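Local coordinates for ORF48 (Lactococcus phage TP901-1, PDB 3U6X), which is probably part of the upper baseplate of a lactococcal phage, the host-attachment organelle at the tail tip, here as an immunoglobulin-like domain fragment, at residues Y65-L79 against Q86-G100. Residues are numbered along the deposited sequence; the frame is centred on the assembly and turned at random.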
loop_
_atom_site.group_PDB
_atom_site.type_symbol
_atom_site.label_atom_id
_atom_site.label_comp_id
_atom_site.label_asym_id
_atom_site.label_seq_id
_atom_site.Cartn_x
_atom_site.Cartn_y
_atom_site.Cartn_z
ATOM N N TYR V 65 -32.873 -10.562 54.657
ATOM C CA TYR V 65 -32.935 -10.709 53.206
ATOM C C TYR V 65 -33.521 -12.025 52.725
ATOM O O TYR V 65 -33.793 -12.147 51.531
ATOM C CB TYR V 65 -31.639 -10.272 52.491
ATOM C CG TYR V 65 -31.350 -8.790 52.640
ATOM C CD1 TYR V 65 -32.073 -7.841 51.919
ATOM C CD2 TYR V 65 -30.379 -8.332 53.528
ATOM C CE1 TYR V 65 -31.830 -6.473 52.073
ATOM C CE2 TYR V 65 -30.109 -6.969 53.671
ATOM C CZ TYR V 65 -30.838 -6.042 52.944
ATOM O OH TYR V 65 -30.572 -4.698 53.087
ATOM N N THR V 66 -33.787 -12.990 53.655
ATOM C CA THR V 66 -34.444 -14.264 53.299
ATOM C C THR V 66 -35.771 -14.019 52.636
ATOM O O THR V 66 -36.602 -13.265 53.135
ATOM C CB THR V 66 -34.477 -15.400 54.374
ATOM O OG1 THR V 66 -35.640 -16.215 54.190
ATOM C CG2 THR V 66 -34.485 -14.930 55.748
ATOM N N LEU V 67 -35.903 -14.573 51.452
ATOM C CA LEU V 67 -37.052 -14.404 50.582
ATOM C C LEU V 67 -37.044 -15.588 49.660
ATOM O O LEU V 67 -36.297 -15.625 48.702
ATOM C CB LEU V 67 -36.927 -13.100 49.746
ATOM C CG LEU V 67 -38.069 -12.777 48.805
ATOM C CD1 LEU V 67 -39.026 -11.842 49.455
ATOM C CD2 LEU V 67 -37.550 -12.219 47.508
ATOM N N ALA V 68 -37.816 -16.585 49.977
ATOM C CA ALA V 68 -37.926 -17.712 49.086
ATOM C C ALA V 68 -39.310 -17.559 48.462
ATOM O O ALA V 68 -40.326 -17.457 49.156
ATOM C CB ALA V 68 -37.797 -19.028 49.843
ATOM N N GLY V 69 -39.281 -17.371 47.161
ATOM C CA GLY V 69 -40.423 -17.240 46.278
ATOM C C GLY V 69 -40.070 -18.053 45.053
ATOM O O GLY V 69 -39.490 -19.136 45.180
ATOM N N ASP V 70 -40.343 -17.526 43.862
ATOM C CA ASP V 70 -40.007 -18.217 42.615
ATOM C C ASP V 70 -38.593 -17.934 42.131
ATOM O O ASP V 70 -38.232 -16.775 41.952
ATOM C CB ASP V 70 -41.031 -17.920 41.517
ATOM C CG ASP V 70 -42.326 -18.694 41.681
ATOM O OD1 ASP V 70 -42.264 -19.949 41.853
ATOM O OD2 ASP V 70 -43.402 -18.062 41.613
ATOM N N ILE V 71 -37.789 -19.005 41.955
ATOM C CA ILE V 71 -36.398 -18.948 41.496
ATOM C C ILE V 71 -36.358 -18.886 39.963
ATOM O O ILE V 71 -36.623 -19.875 39.281
ATOM C CB ILE V 71 -35.504 -20.064 42.120
ATOM C CG1 ILE V 71 -35.443 -19.910 43.653
ATOM C CG2 ILE V 71 -34.096 -20.045 41.515
ATOM C CD1 ILE V 71 -35.065 -21.186 44.460
ATOM N N ILE V 72 -36.071 -17.703 39.433
ATOM C CA ILE V 72 -36.023 -17.459 37.994
ATOM C C ILE V 72 -34.586 -17.344 37.474
ATOM O O ILE V 72 -33.837 -16.438 37.851
ATOM C CB ILE V 72 -36.937 -16.268 37.573
ATOM C CG1 ILE V 72 -38.407 -16.659 37.666
ATOM C CG2 ILE V 72 -36.639 -15.763 36.168
ATOM C CD1 ILE V 72 -39.120 -16.112 38.839
ATOM N N LEU V 73 -34.215 -18.274 36.594
ATOM C CA LEU V 73 -32.903 -18.272 35.974
ATOM C C LEU V 73 -32.987 -17.572 34.645
ATOM O O LEU V 73 -33.759 -17.975 33.769
ATOM C CB LEU V 73 -32.365 -19.694 35.779
ATOM C CG LEU V 73 -30.898 -19.921 36.144
ATOM C CD1 LEU V 73 -30.583 -21.369 36.157
ATOM C CD2 LEU V 73 -29.963 -19.186 35.235
ATOM N N ILE V 74 -32.207 -16.511 34.507
ATOM C CA ILE V 74 -32.140 -15.720 33.282
ATOM C C ILE V 74 -30.926 -16.203 32.527
ATOM O O ILE V 74 -29.842 -16.279 33.108
ATOM C CB ILE V 74 -32.145 -14.191 33.569
ATOM C CG1 ILE V 74 -33.513 -13.755 34.092
ATOM C CG2 ILE V 74 -31.781 -13.373 32.341
ATOM C CD1 ILE V 74 -33.613 -13.750 35.557
ATOM N N ASP V 75 -31.125 -16.572 31.240
ATOM C CA ASP V 75 -30.143 -17.134 30.292
ATOM C C ASP V 75 -28.714 -16.489 30.195
ATOM O O ASP V 75 -27.975 -16.752 29.235
ATOM C CB ASP V 75 -30.795 -17.431 28.914
ATOM C CG ASP V 75 -31.808 -16.399 28.451
ATOM O OD1 ASP V 75 -31.388 -15.281 28.081
ATOM O OD2 ASP V 75 -33.020 -16.723 28.428
ATOM N N ASP V 76 -28.328 -15.681 31.223
ATOM C CA ASP V 76 -27.007 -15.067 31.377
ATOM C C ASP V 76 -26.481 -15.220 32.842
ATOM O O ASP V 76 -26.891 -16.165 33.539
ATOM C CB ASP V 76 -26.983 -13.620 30.830
ATOM C CG ASP V 76 -27.513 -12.534 31.751
ATOM O OD1 ASP V 76 -28.745 -12.400 31.861
ATOM O OD2 ASP V 76 -26.689 -11.778 32.311
ATOM N N GLY V 77 -25.590 -14.319 33.283
ATOM C CA GLY V 77 -25.022 -14.331 34.629
ATOM C C GLY V 77 -25.911 -13.762 35.728
ATOM O O GLY V 77 -25.395 -13.123 36.659
ATOM N N THR V 78 -27.265 -13.981 35.628
ATOM C CA THR V 78 -28.244 -13.509 36.610
ATOM C C THR V 78 -29.355 -14.485 37.001
ATOM O O THR V 78 -29.974 -15.102 36.145
ATOM C CB THR V 78 -28.713 -12.059 36.392
ATOM O OG1 THR V 78 -30.094 -11.933 36.731
ATOM C CG2 THR V 78 -28.491 -11.555 35.006
ATOM N N LEU V 79 -29.592 -14.601 38.307
ATOM C CA LEU V 79 -30.657 -15.398 38.914
ATOM C C LEU V 79 -31.447 -14.441 39.798
ATOM O O LEU V 79 -30.857 -13.615 40.514
ATOM C CB LEU V 79 -30.084 -16.540 39.771
ATOM C CG LEU V 79 -31.098 -17.491 40.456
ATOM C CD1 LEU V 79 -30.605 -18.891 40.444
ATOM C CD2 LEU V 79 -31.391 -17.089 41.881
ATOM N N GLN V 86 -41.515 -8.104 45.525
ATOM C CA GLN V 86 -40.154 -8.162 46.066
ATOM C C GLN V 86 -39.231 -9.076 45.263
ATOM O O GLN V 86 -39.580 -10.220 44.966
ATOM C CB GLN V 86 -40.197 -8.542 47.565
ATOM C CG GLN V 86 -38.854 -8.521 48.307
ATOM C CD GLN V 86 -38.138 -7.194 48.399
ATOM O OE1 GLN V 86 -38.758 -6.110 48.468
ATOM N NE2 GLN V 86 -36.792 -7.287 48.454
ATOM N N VAL V 87 -38.044 -8.544 44.908
ATOM C CA VAL V 87 -37.020 -9.260 44.148
ATOM C C VAL V 87 -35.691 -9.258 44.911
ATOM O O VAL V 87 -35.316 -8.250 45.504
ATOM C CB VAL V 87 -36.844 -8.706 42.696
ATOM C CG1 VAL V 87 -35.767 -9.475 41.930
ATOM C CG2 VAL V 87 -38.154 -8.716 41.909
ATOM N N LEU V 88 -35.015 -10.418 44.914
ATOM C CA LEU V 88 -33.663 -10.667 45.409
ATOM C C LEU V 88 -32.844 -11.068 44.138
ATOM O O LEU V 88 -33.110 -12.094 43.502
ATOM C CB LEU V 88 -33.637 -11.757 46.493
ATOM C CG LEU V 88 -32.323 -11.900 47.286
ATOM C CD1 LEU V 88 -32.034 -10.649 48.150
ATOM C CD2 LEU V 88 -32.361 -13.141 48.165
ATOM N N CYS V 89 -31.942 -10.176 43.715
ATOM C CA CYS V 89 -31.162 -10.296 42.484
ATOM C C CYS V 89 -29.729 -10.742 42.730
ATOM O O CYS V 89 -29.011 -10.120 43.516
ATOM C CB CYS V 89 -31.226 -8.969 41.730
ATOM S SG CYS V 89 -30.253 -8.902 40.207
ATOM N N PHE V 90 -29.302 -11.802 42.020
ATOM C CA PHE V 90 -27.951 -12.351 42.111
ATOM C C PHE V 90 -27.248 -12.101 40.792
ATOM O O PHE V 90 -27.716 -12.577 39.762
ATOM C CB PHE V 90 -27.976 -13.862 42.437
ATOM C CG PHE V 90 -28.573 -14.230 43.781
ATOM C CD1 PHE V 90 -27.757 -14.485 44.877
ATOM C CD2 PHE V 90 -29.952 -14.352 43.938
ATOM C CE1 PHE V 90 -28.308 -14.828 46.112
ATOM C CE2 PHE V 90 -30.509 -14.703 45.174
ATOM C CZ PHE V 90 -29.682 -14.945 46.255
ATOM N N LYS V 91 -26.161 -11.309 40.807
ATOM C CA LYS V 91 -25.403 -11.002 39.591
ATOM C C LYS V 91 -24.022 -11.595 39.707
ATOM O O LYS V 91 -23.282 -11.256 40.625
ATOM C CB LYS V 91 -25.323 -9.482 39.309
ATOM C CG LYS V 91 -26.608 -8.814 38.784
ATOM C CD LYS V 91 -26.929 -9.183 37.351
ATOM C CE LYS V 91 -27.604 -8.127 36.512
ATOM N NZ LYS V 91 -28.927 -7.711 37.024
ATOM N N MET V 92 -23.694 -12.526 38.817
ATOM C CA MET V 92 -22.386 -13.160 38.795
ATOM C C MET V 92 -21.480 -12.470 37.771
ATOM O O MET V 92 -21.908 -12.106 36.673
ATOM C CB MET V 92 -22.529 -14.648 38.474
ATOM C CG MET V 92 -21.223 -15.411 38.542
ATOM S SD MET V 92 -21.427 -17.032 39.277
ATOM C CE MET V 92 -22.187 -17.790 38.024
ATOM N N SER V 93 -20.227 -12.293 38.141
ATOM C CA SER V 93 -19.225 -11.710 37.269
ATOM C C SER V 93 -18.329 -12.831 36.749
ATOM O O SER V 93 -17.792 -13.611 37.551
ATOM C CB SER V 93 -18.383 -10.689 38.032
ATOM O OG SER V 93 -19.156 -9.580 38.461
ATOM N N ASP V 94 -18.151 -12.897 35.395
ATOM C CA ASP V 94 -17.267 -13.837 34.693
ATOM C C ASP V 94 -17.661 -15.303 34.701
ATOM O O ASP V 94 -16.766 -16.166 34.676
ATOM C CB ASP V 94 -15.795 -13.669 35.134
ATOM C CG ASP V 94 -15.373 -12.245 35.469
ATOM O OD1 ASP V 94 -15.830 -11.298 34.766
ATOM O OD2 ASP V 94 -14.629 -12.068 36.453
ATOM N N ALA V 95 -18.982 -15.598 34.699
ATOM C CA ALA V 95 -19.547 -16.958 34.651
ATOM C C ALA V 95 -21.032 -16.880 34.560
ATOM O O ALA V 95 -21.588 -15.806 34.778
ATOM C CB ALA V 95 -19.145 -17.762 35.872
ATOM N N LYS V 96 -21.677 -18.001 34.211
ATOM C CA LYS V 96 -23.131 -18.100 34.112
ATOM C C LYS V 96 -23.663 -18.959 35.246
ATOM O O LYS V 96 -23.041 -19.972 35.574
ATOM C CB LYS V 96 -23.526 -18.761 32.778
ATOM C CG LYS V 96 -23.391 -17.873 31.555
ATOM C CD LYS V 96 -24.225 -18.445 30.436
ATOM C CE LYS V 96 -24.694 -17.381 29.493
ATOM N NZ LYS V 96 -24.078 -17.552 28.158
ATOM N N ILE V 97 -24.810 -18.566 35.838
ATOM C CA ILE V 97 -25.453 -19.379 36.874
ATOM C C ILE V 97 -26.190 -20.491 36.116
ATOM O O ILE V 97 -26.843 -20.215 35.109
ATOM C CB ILE V 97 -26.394 -18.565 37.805
ATOM C CG1 ILE V 97 -25.649 -17.372 38.427
ATOM C CG2 ILE V 97 -27.003 -19.463 38.903
ATOM C CD1 ILE V 97 -26.479 -16.169 38.684
ATOM N N THR V 98 -26.024 -21.737 36.554
ATOM C CA THR V 98 -26.669 -22.884 35.915
ATOM C C THR V 98 -27.846 -23.410 36.752
ATOM O O THR V 98 -28.766 -24.016 36.195
ATOM C CB THR V 98 -25.633 -23.964 35.537
ATOM O OG1 THR V 98 -25.117 -24.609 36.708
ATOM C CG2 THR V 98 -24.505 -23.415 34.669
ATOM N N LYS V 99 -27.819 -23.159 38.083
ATOM C CA LYS V 99 -28.840 -23.570 39.046
ATOM C C LYS V 99 -28.673 -22.750 40.312
ATOM O O LYS V 99 -27.551 -22.422 40.690
ATOM C CB LYS V 99 -28.683 -25.069 39.387
ATOM C CG LYS V 99 -29.948 -25.736 39.919
ATOM C CD LYS V 99 -29.732 -27.196 40.372
ATOM C CE LYS V 99 -29.297 -28.162 39.285
ATOM N NZ LYS V 99 -30.147 -28.081 38.067
ATOM N N GLY V 100 -29.790 -22.449 40.955
ATOM C CA GLY V 100 -29.823 -21.747 42.227
ATOM C C GLY V 100 -30.859 -22.332 43.162
ATOM O O GLY V 100 -31.971 -22.643 42.731
HETATM O O HOH W 1 -25.858 -14.689 27.687
#
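Backbone pairing joins L79 to F90 in an antiparallel, hydrogen-bonded pair: F90 N reaches L79 O at 2.8 Å, close to linear at the carbonyl (175°), and L79 N reaches F90 O at 3.1 Å. A further backbone bond, M92 N to G77 O (2.8 Å), continues the pairing into the loop. Between these bonds T78 faces K91 as a non-hydrogen-bonded pair, and its CB lies 3.5 Å from K91 CD, the two side chains running alongside.

Apolar packing centres on L79. Its chi1 of -179° swings CG beside the carbonyl carbon; CD2 meets F90 CD2 at 3.7 Å, the side chains side by side, and CD1 reaches G100 CA at 3.5 Å. L79 O lies at the F90 ring edge, in its plane. I97 CD1 closes in beside L79 CB. L67 CD1 packs on Q86 CG at 3.5 Å where strand 86-92 begins; elsewhere, L73 lays its methyls against the I97 and T98 carbonyls.

Beside the turn, a water bonds weakly to D75 O and K96 NZ.

Strands 78-83 and 86-92 form a hairpin, flanked by strands 70-74 and 16-22. The axes of strand segments 70-74 and 97-100, outermost in the sheet order, approach to 7.9 Å and run antiparallel (176°), consistent with an immunoglobulin-like beta sandwich; F4 of strand 3-8 touches L79 and stacks on F90.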